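PDB 6ORI: EF0056 from Enterococcus faecalis, which is of unknown function but, as a calcium-binding enterococcal surface protein with immunoglobulin-like folds, is probably involved in biofilm formation. Local coordinates for residues Y276-A287 / R338-T349. Sequence-based numbering, arbitrary orientation. Where two conformers were deposited one is given.
Sequences YVSGIQMHMVQA and RPIVVRYVLQLT
Val345 reaches across to His283 and sets CG2 over one face of its imidazole, 3.7 Å from the ring centroid and 16° off the normal, a CH-pi contact. Two in-plane partners fix the ring's rotation: NE2 donates to Gln281 OE1 (2.9 Å, 173° at the hydrogen, on a carbonyl lone pair), and a water 2.8 Å from His283 ND1 accepts from Arg343 NH1. The Arg343 chain leaves with CG opposite the backbone N (chi1 171°) and turns at chi3, which lays one guanidinium face against Val285 CG2, while NE forms a salt bridge with Asp243.

Beneath these side chains the strands are directly bonded. Gln281 and Val345 exchange two backbone bonds, Val345 N to Gln281 O being 2.8 Å, and His283 N meets Arg343 O at 2.8 Å. The other face, bearing Ile280, Met282, Tyr344 and Leu346, is apolar: Ile280 CG2 touches Leu346 CD2 at 3.8 Å, and the extended Met282 chain lies alongside the Tyr344 ring before CE reaches Val342 CG1. Strand 264-269, from the four-stranded sheet, packs on this layer through Ala265 and Ile269.

Beyond His283 the pairing frays. Arg343 N to His283 O is weak at 3.3 Å, and waters then replace direct backbone bonds: two bridge Val285 and Val341, and another runs from Ala287 N to Pro339 O. At the other end a beta bulge that includes the exposed Ser278 shifts the register by one, yet Ser278 N still donates to Gln347 O (2.9 Å).

The contact thus joins two inner strands of a five-stranded antiparallel sheet. Its chemistry implies a directly bonded middle, apolar on one face and carrying a polar network with one bridging water on the other, and an end where waters bridge the backbones while Val285 packs on Val341 and Arg338 NH1 bonds weakly to Ala287 O.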
loop_
_atom_site.group_PDB
_atom_site.type_symbol
_atom_site.label_atom_id
_atom_site.label_comp_id
_atom_site.label_asym_id
_atom_site.label_seq_id
_atom_site.Cartn_x
_atom_site.Cartn_y
_atom_site.Cartn_z
ATOM N N TYR A 276 -6.054 -21.224 -8.439
ATOM C CA TYR A 276 -4.882 -20.963 -9.277
ATOM C C TYR A 276 -3.622 -20.634 -8.477
ATOM O O TYR A 276 -2.589 -20.256 -9.046
ATOM C CB TYR A 276 -5.182 -19.822 -10.232
ATOM C CG TYR A 276 -6.280 -20.152 -11.205
ATOM C CD1 TYR A 276 -6.057 -21.046 -12.239
ATOM C CD2 TYR A 276 -7.544 -19.614 -11.061
ATOM C CE1 TYR A 276 -7.064 -21.361 -13.135
ATOM C CE2 TYR A 276 -8.556 -19.920 -11.957
ATOM C CZ TYR A 276 -8.307 -20.796 -12.984
ATOM O OH TYR A 276 -9.312 -21.113 -13.876
ATOM N N VAL A 277 -3.713 -20.764 -7.165
ATOM C CA VAL A 277 -2.550 -20.570 -6.304
ATOM C C VAL A 277 -2.170 -21.916 -5.732
ATOM O O VAL A 277 -3.043 -22.648 -5.246
ATOM C CB VAL A 277 -2.849 -19.564 -5.194
ATOM C CG1 VAL A 277 -1.705 -19.520 -4.191
ATOM C CG2 VAL A 277 -3.055 -18.185 -5.785
ATOM N N SER A 278 -0.890 -22.273 -5.822
ATOM C CA SER A 278 -0.384 -23.509 -5.236
ATOM C C SER A 278 0.346 -23.137 -3.946
ATOM O O SER A 278 -0.295 -22.760 -2.960
ATOM C CB SER A 278 0.504 -24.276 -6.224
ATOM O OG SER A 278 1.648 -23.542 -6.617
ATOM N N GLY A 279 1.671 -23.163 -3.965
ATOM C CA GLY A 279 2.433 -22.795 -2.794
ATOM C C GLY A 279 2.230 -21.339 -2.419
ATOM O O GLY A 279 2.054 -20.456 -3.260
ATOM N N ILE A 280 2.295 -21.099 -1.118
ATOM C CA ILE A 280 2.225 -19.758 -0.558
ATOM C C ILE A 280 3.369 -19.656 0.425
ATOM O O ILE A 280 3.403 -20.389 1.419
ATOM C CB ILE A 280 0.892 -19.478 0.149
ATOM C CG1 ILE A 280 -0.256 -19.740 -0.817
ATOM C CG2 ILE A 280 0.860 -18.044 0.670
ATOM C CD1 ILE A 280 -1.601 -19.800 -0.169
ATOM N N GLN A 281 4.325 -18.782 0.140
ATOM C CA GLN A 281 5.490 -18.584 1.002
ATOM C C GLN A 281 5.377 -17.302 1.783
ATOM O O GLN A 281 4.924 -16.289 1.254
ATOM C CB GLN A 281 6.802 -18.518 0.205
ATOM C CG GLN A 281 6.977 -19.647 -0.797
ATOM C CD GLN A 281 8.357 -19.687 -1.423
ATOM O OE1 GLN A 281 9.144 -18.742 -1.374
ATOM N NE2 GLN A 281 8.666 -20.827 -2.027
ATOM N N MET A 282 5.822 -17.328 3.029
ATOM C CA MET A 282 5.963 -16.122 3.834
ATOM C C MET A 282 7.424 -15.756 3.836
ATOM O O MET A 282 8.299 -16.624 4.102
ATOM C CB MET A 282 5.510 -16.387 5.266
ATOM C CG MET A 282 5.335 -15.135 6.079
ATOM S SD MET A 282 4.765 -15.589 7.717
ATOM C CE MET A 282 4.464 -13.964 8.391
ATOM N N HIS A 283 7.728 -14.506 3.504
ATOM C CA HIS A 283 9.098 -14.014 3.571
ATOM C C HIS A 283 9.233 -12.932 4.613
ATOM O O HIS A 283 8.334 -12.096 4.768
ATOM C CB HIS A 283 9.544 -13.428 2.228
ATOM C CG HIS A 283 9.675 -14.431 1.121
ATOM N ND1 HIS A 283 10.294 -14.139 -0.079
ATOM C CD2 HIS A 283 9.281 -15.720 1.034
ATOM C CE1 HIS A 283 10.259 -15.205 -0.859
ATOM N NE2 HIS A 283 9.660 -16.186 -0.205
ATOM N N MET A 284 10.374 -12.925 5.274
ATOM C CA MET A 284 10.777 -11.854 6.153
ATOM C C MET A 284 11.538 -10.833 5.335
ATOM O O MET A 284 12.428 -11.197 4.559
ATOM C CB MET A 284 11.664 -12.409 7.259
ATOM C CG MET A 284 12.130 -11.341 8.225
ATOM S SD MET A 284 13.203 -11.936 9.540
ATOM C CE MET A 284 12.008 -12.715 10.611
ATOM N N VAL A 285 11.185 -9.561 5.526
ATOM C CA VAL A 285 11.770 -8.434 4.803
ATOM C C VAL A 285 12.191 -7.380 5.828
ATOM O O VAL A 285 11.600 -7.261 6.881
ATOM C CB VAL A 285 10.716 -7.845 3.833
ATOM C CG1 VAL A 285 11.282 -6.663 3.053
ATOM C CG2 VAL A 285 10.201 -8.913 2.857
ATOM N N GLN A 286 13.190 -6.582 5.477
ATOM C CA GLN A 286 13.727 -5.594 6.394
ATOM C C GLN A 286 13.738 -4.212 5.767
ATOM O O GLN A 286 14.179 -4.035 4.625
ATOM C CB GLN A 286 15.138 -6.008 6.793
ATOM C CG GLN A 286 15.309 -7.515 6.763
ATOM C CD GLN A 286 16.192 -8.027 7.871
ATOM O OE1 GLN A 286 17.260 -7.477 8.133
ATOM N NE2 GLN A 286 15.746 -9.085 8.539
ATOM N N ALA A 287 13.225 -3.241 6.519
ATOM C CA ALA A 287 13.332 -1.827 6.157
ATOM C C ALA A 287 14.686 -1.295 6.637
ATOM O O ALA A 287 14.837 -0.950 7.810
ATOM C CB ALA A 287 12.176 -1.018 6.798
ATOM N N ARG A 338 11.002 2.490 12.328
ATOM C CA ARG A 338 10.961 2.058 10.941
ATOM C C ARG A 338 9.766 1.140 10.684
ATOM O O ARG A 338 9.306 0.418 11.579
ATOM C CB ARG A 338 12.251 1.349 10.538
ATOM C CG ARG A 338 13.423 2.282 10.376
ATOM C CD ARG A 338 14.744 1.571 10.071
ATOM N NE ARG A 338 15.230 0.803 11.218
ATOM C CZ ARG A 338 15.108 -0.507 11.388
ATOM N NH1 ARG A 338 14.524 -1.269 10.469
ATOM N NH2 ARG A 338 15.578 -1.056 12.498
ATOM N N PRO A 339 9.269 1.136 9.449
ATOM C CA PRO A 339 8.098 0.316 9.118
ATOM C C PRO A 339 8.447 -1.151 8.980
ATOM O O PRO A 339 9.614 -1.560 8.956
ATOM C CB PRO A 339 7.650 0.864 7.762
ATOM C CG PRO A 339 8.896 1.436 7.177
ATOM C CD PRO A 339 9.684 1.994 8.331
ATOM N N ILE A 340 7.391 -1.937 8.903
ATOM C CA ILE A 340 7.464 -3.384 8.789
ATOM C C ILE A 340 6.879 -3.804 7.455
ATOM O O ILE A 340 5.852 -3.280 7.034
ATOM C CB ILE A 340 6.644 -4.023 9.914
ATOM C CG1 ILE A 340 7.245 -3.653 11.277
ATOM C CG2 ILE A 340 6.505 -5.528 9.700
ATOM C CD1 ILE A 340 6.350 -3.917 12.451
ATOM N N VAL A 341 7.507 -4.762 6.795
ATOM C CA VAL A 341 6.970 -5.368 5.583
ATOM C C VAL A 341 6.895 -6.870 5.795
ATOM O O VAL A 341 7.916 -7.488 6.131
ATOM C CB VAL A 341 7.822 -5.046 4.339
ATOM C CG1 VAL A 341 7.296 -5.766 3.117
ATOM C CG2 VAL A 341 7.835 -3.558 4.075
ATOM N N VAL A 342 5.697 -7.417 5.624
ATOM C CA VAL A 342 5.429 -8.860 5.647
ATOM C C VAL A 342 5.116 -9.212 4.215
ATOM O O VAL A 342 4.240 -8.609 3.615
ATOM C CB VAL A 342 4.227 -9.173 6.563
ATOM C CG1 VAL A 342 3.922 -10.668 6.576
ATOM C CG2 VAL A 342 4.503 -8.666 7.989
ATOM N N ARG A 343 5.830 -10.180 3.660
ATOM C CA ARG A 343 5.682 -10.516 2.251
ATOM C C ARG A 343 5.067 -11.902 2.084
ATOM O O ARG A 343 5.535 -12.884 2.697
ATOM C CB ARG A 343 7.044 -10.418 1.552
ATOM C CG ARG A 343 7.017 -10.956 0.134
ATOM C CD ARG A 343 8.272 -10.554 -0.596
ATOM N NE ARG A 343 8.323 -9.103 -0.746
ATOM C CZ ARG A 343 9.425 -8.371 -0.873
ATOM N NH1 ARG A 343 10.615 -8.936 -0.863
ATOM N NH2 ARG A 343 9.328 -7.049 -0.977
ATOM N N TYR A 344 4.053 -11.996 1.226
ATOM C CA TYR A 344 3.441 -13.257 0.854
ATOM C C TYR A 344 3.650 -13.502 -0.625
ATOM O O TYR A 344 3.431 -12.606 -1.474
ATOM C CB TYR A 344 1.949 -13.238 1.188
ATOM C CG TYR A 344 1.673 -12.950 2.636
ATOM C CD1 TYR A 344 1.970 -13.892 3.613
ATOM C CD2 TYR A 344 1.090 -11.761 3.037
ATOM C CE1 TYR A 344 1.741 -13.662 4.915
ATOM C CE2 TYR A 344 0.848 -11.511 4.377
ATOM C CZ TYR A 344 1.157 -12.475 5.303
ATOM O OH TYR A 344 0.947 -12.321 6.641
ATOM N N VAL A 345 4.113 -14.698 -0.958
ATOM C CA VAL A 345 4.384 -15.089 -2.333
ATOM C C VAL A 345 3.349 -16.136 -2.757
ATOM O O VAL A 345 3.365 -17.261 -2.248
ATOM C CB VAL A 345 5.798 -15.654 -2.454
ATOM C CG1 VAL A 345 6.082 -16.051 -3.876
ATOM C CG2 VAL A 345 6.844 -14.665 -1.949
ATOM N N LEU A 346 2.466 -15.768 -3.675
ATOM C CA LEU A 346 1.378 -16.633 -4.135
ATOM C C LEU A 346 1.810 -17.229 -5.449
ATOM O O LEU A 346 1.714 -16.582 -6.482
ATOM C CB LEU A 346 0.087 -15.821 -4.339
ATOM C CG LEU A 346 -0.350 -14.882 -3.205
ATOM C CD1 LEU A 346 -1.622 -14.154 -3.568
ATOM C CD2 LEU A 346 -0.565 -15.656 -1.938
ATOM N N GLN A 347 2.298 -18.455 -5.418
ATOM C CA GLN A 347 2.755 -19.115 -6.626
ATOM C C GLN A 347 1.574 -19.500 -7.491
ATOM O O GLN A 347 0.611 -20.081 -7.016
ATOM C CB GLN A 347 3.565 -20.349 -6.262
ATOM C CG GLN A 347 4.748 -20.039 -5.338
ATOM C CD GLN A 347 5.782 -21.138 -5.320
ATOM O OE1 GLN A 347 5.461 -22.311 -5.514
ATOM N NE2 GLN A 347 7.038 -20.764 -5.093
ATOM N N LEU A 348 1.621 -19.130 -8.762
ATOM C CA LEU A 348 0.540 -19.458 -9.675
ATOM C C LEU A 348 0.701 -20.862 -10.244
ATOM O O LEU A 348 1.803 -21.335 -10.460
ATOM C CB LEU A 348 0.506 -18.443 -10.808
ATOM C CG LEU A 348 0.285 -16.996 -10.374
ATOM C CD1 LEU A 348 0.417 -16.098 -11.581
ATOM C CD2 LEU A 348 -1.040 -16.801 -9.694
ATOM N N THR A 349 -0.428 -21.509 -10.530
ATOM C CA THR A 349 -0.431 -22.877 -11.049
ATOM C C THR A 349 -0.228 -22.909 -12.544
ATOM O O THR A 349 0.141 -23.949 -13.093
ATOM C CB THR A 349 -1.761 -23.561 -10.779
ATOM O OG1 THR A 349 -2.797 -22.754 -11.327
ATOM C CG2 THR A 349 -1.995 -23.754 -9.289
HETATM O O HOH W 1 11.472 -11.636 -0.711
HETATM O O HOH W 2 9.111 -9.234 7.876
HETATM O O HOH W 3 9.884 -5.789 8.312
HETATM O O HOH W 4 11.392 -3.623 8.884
#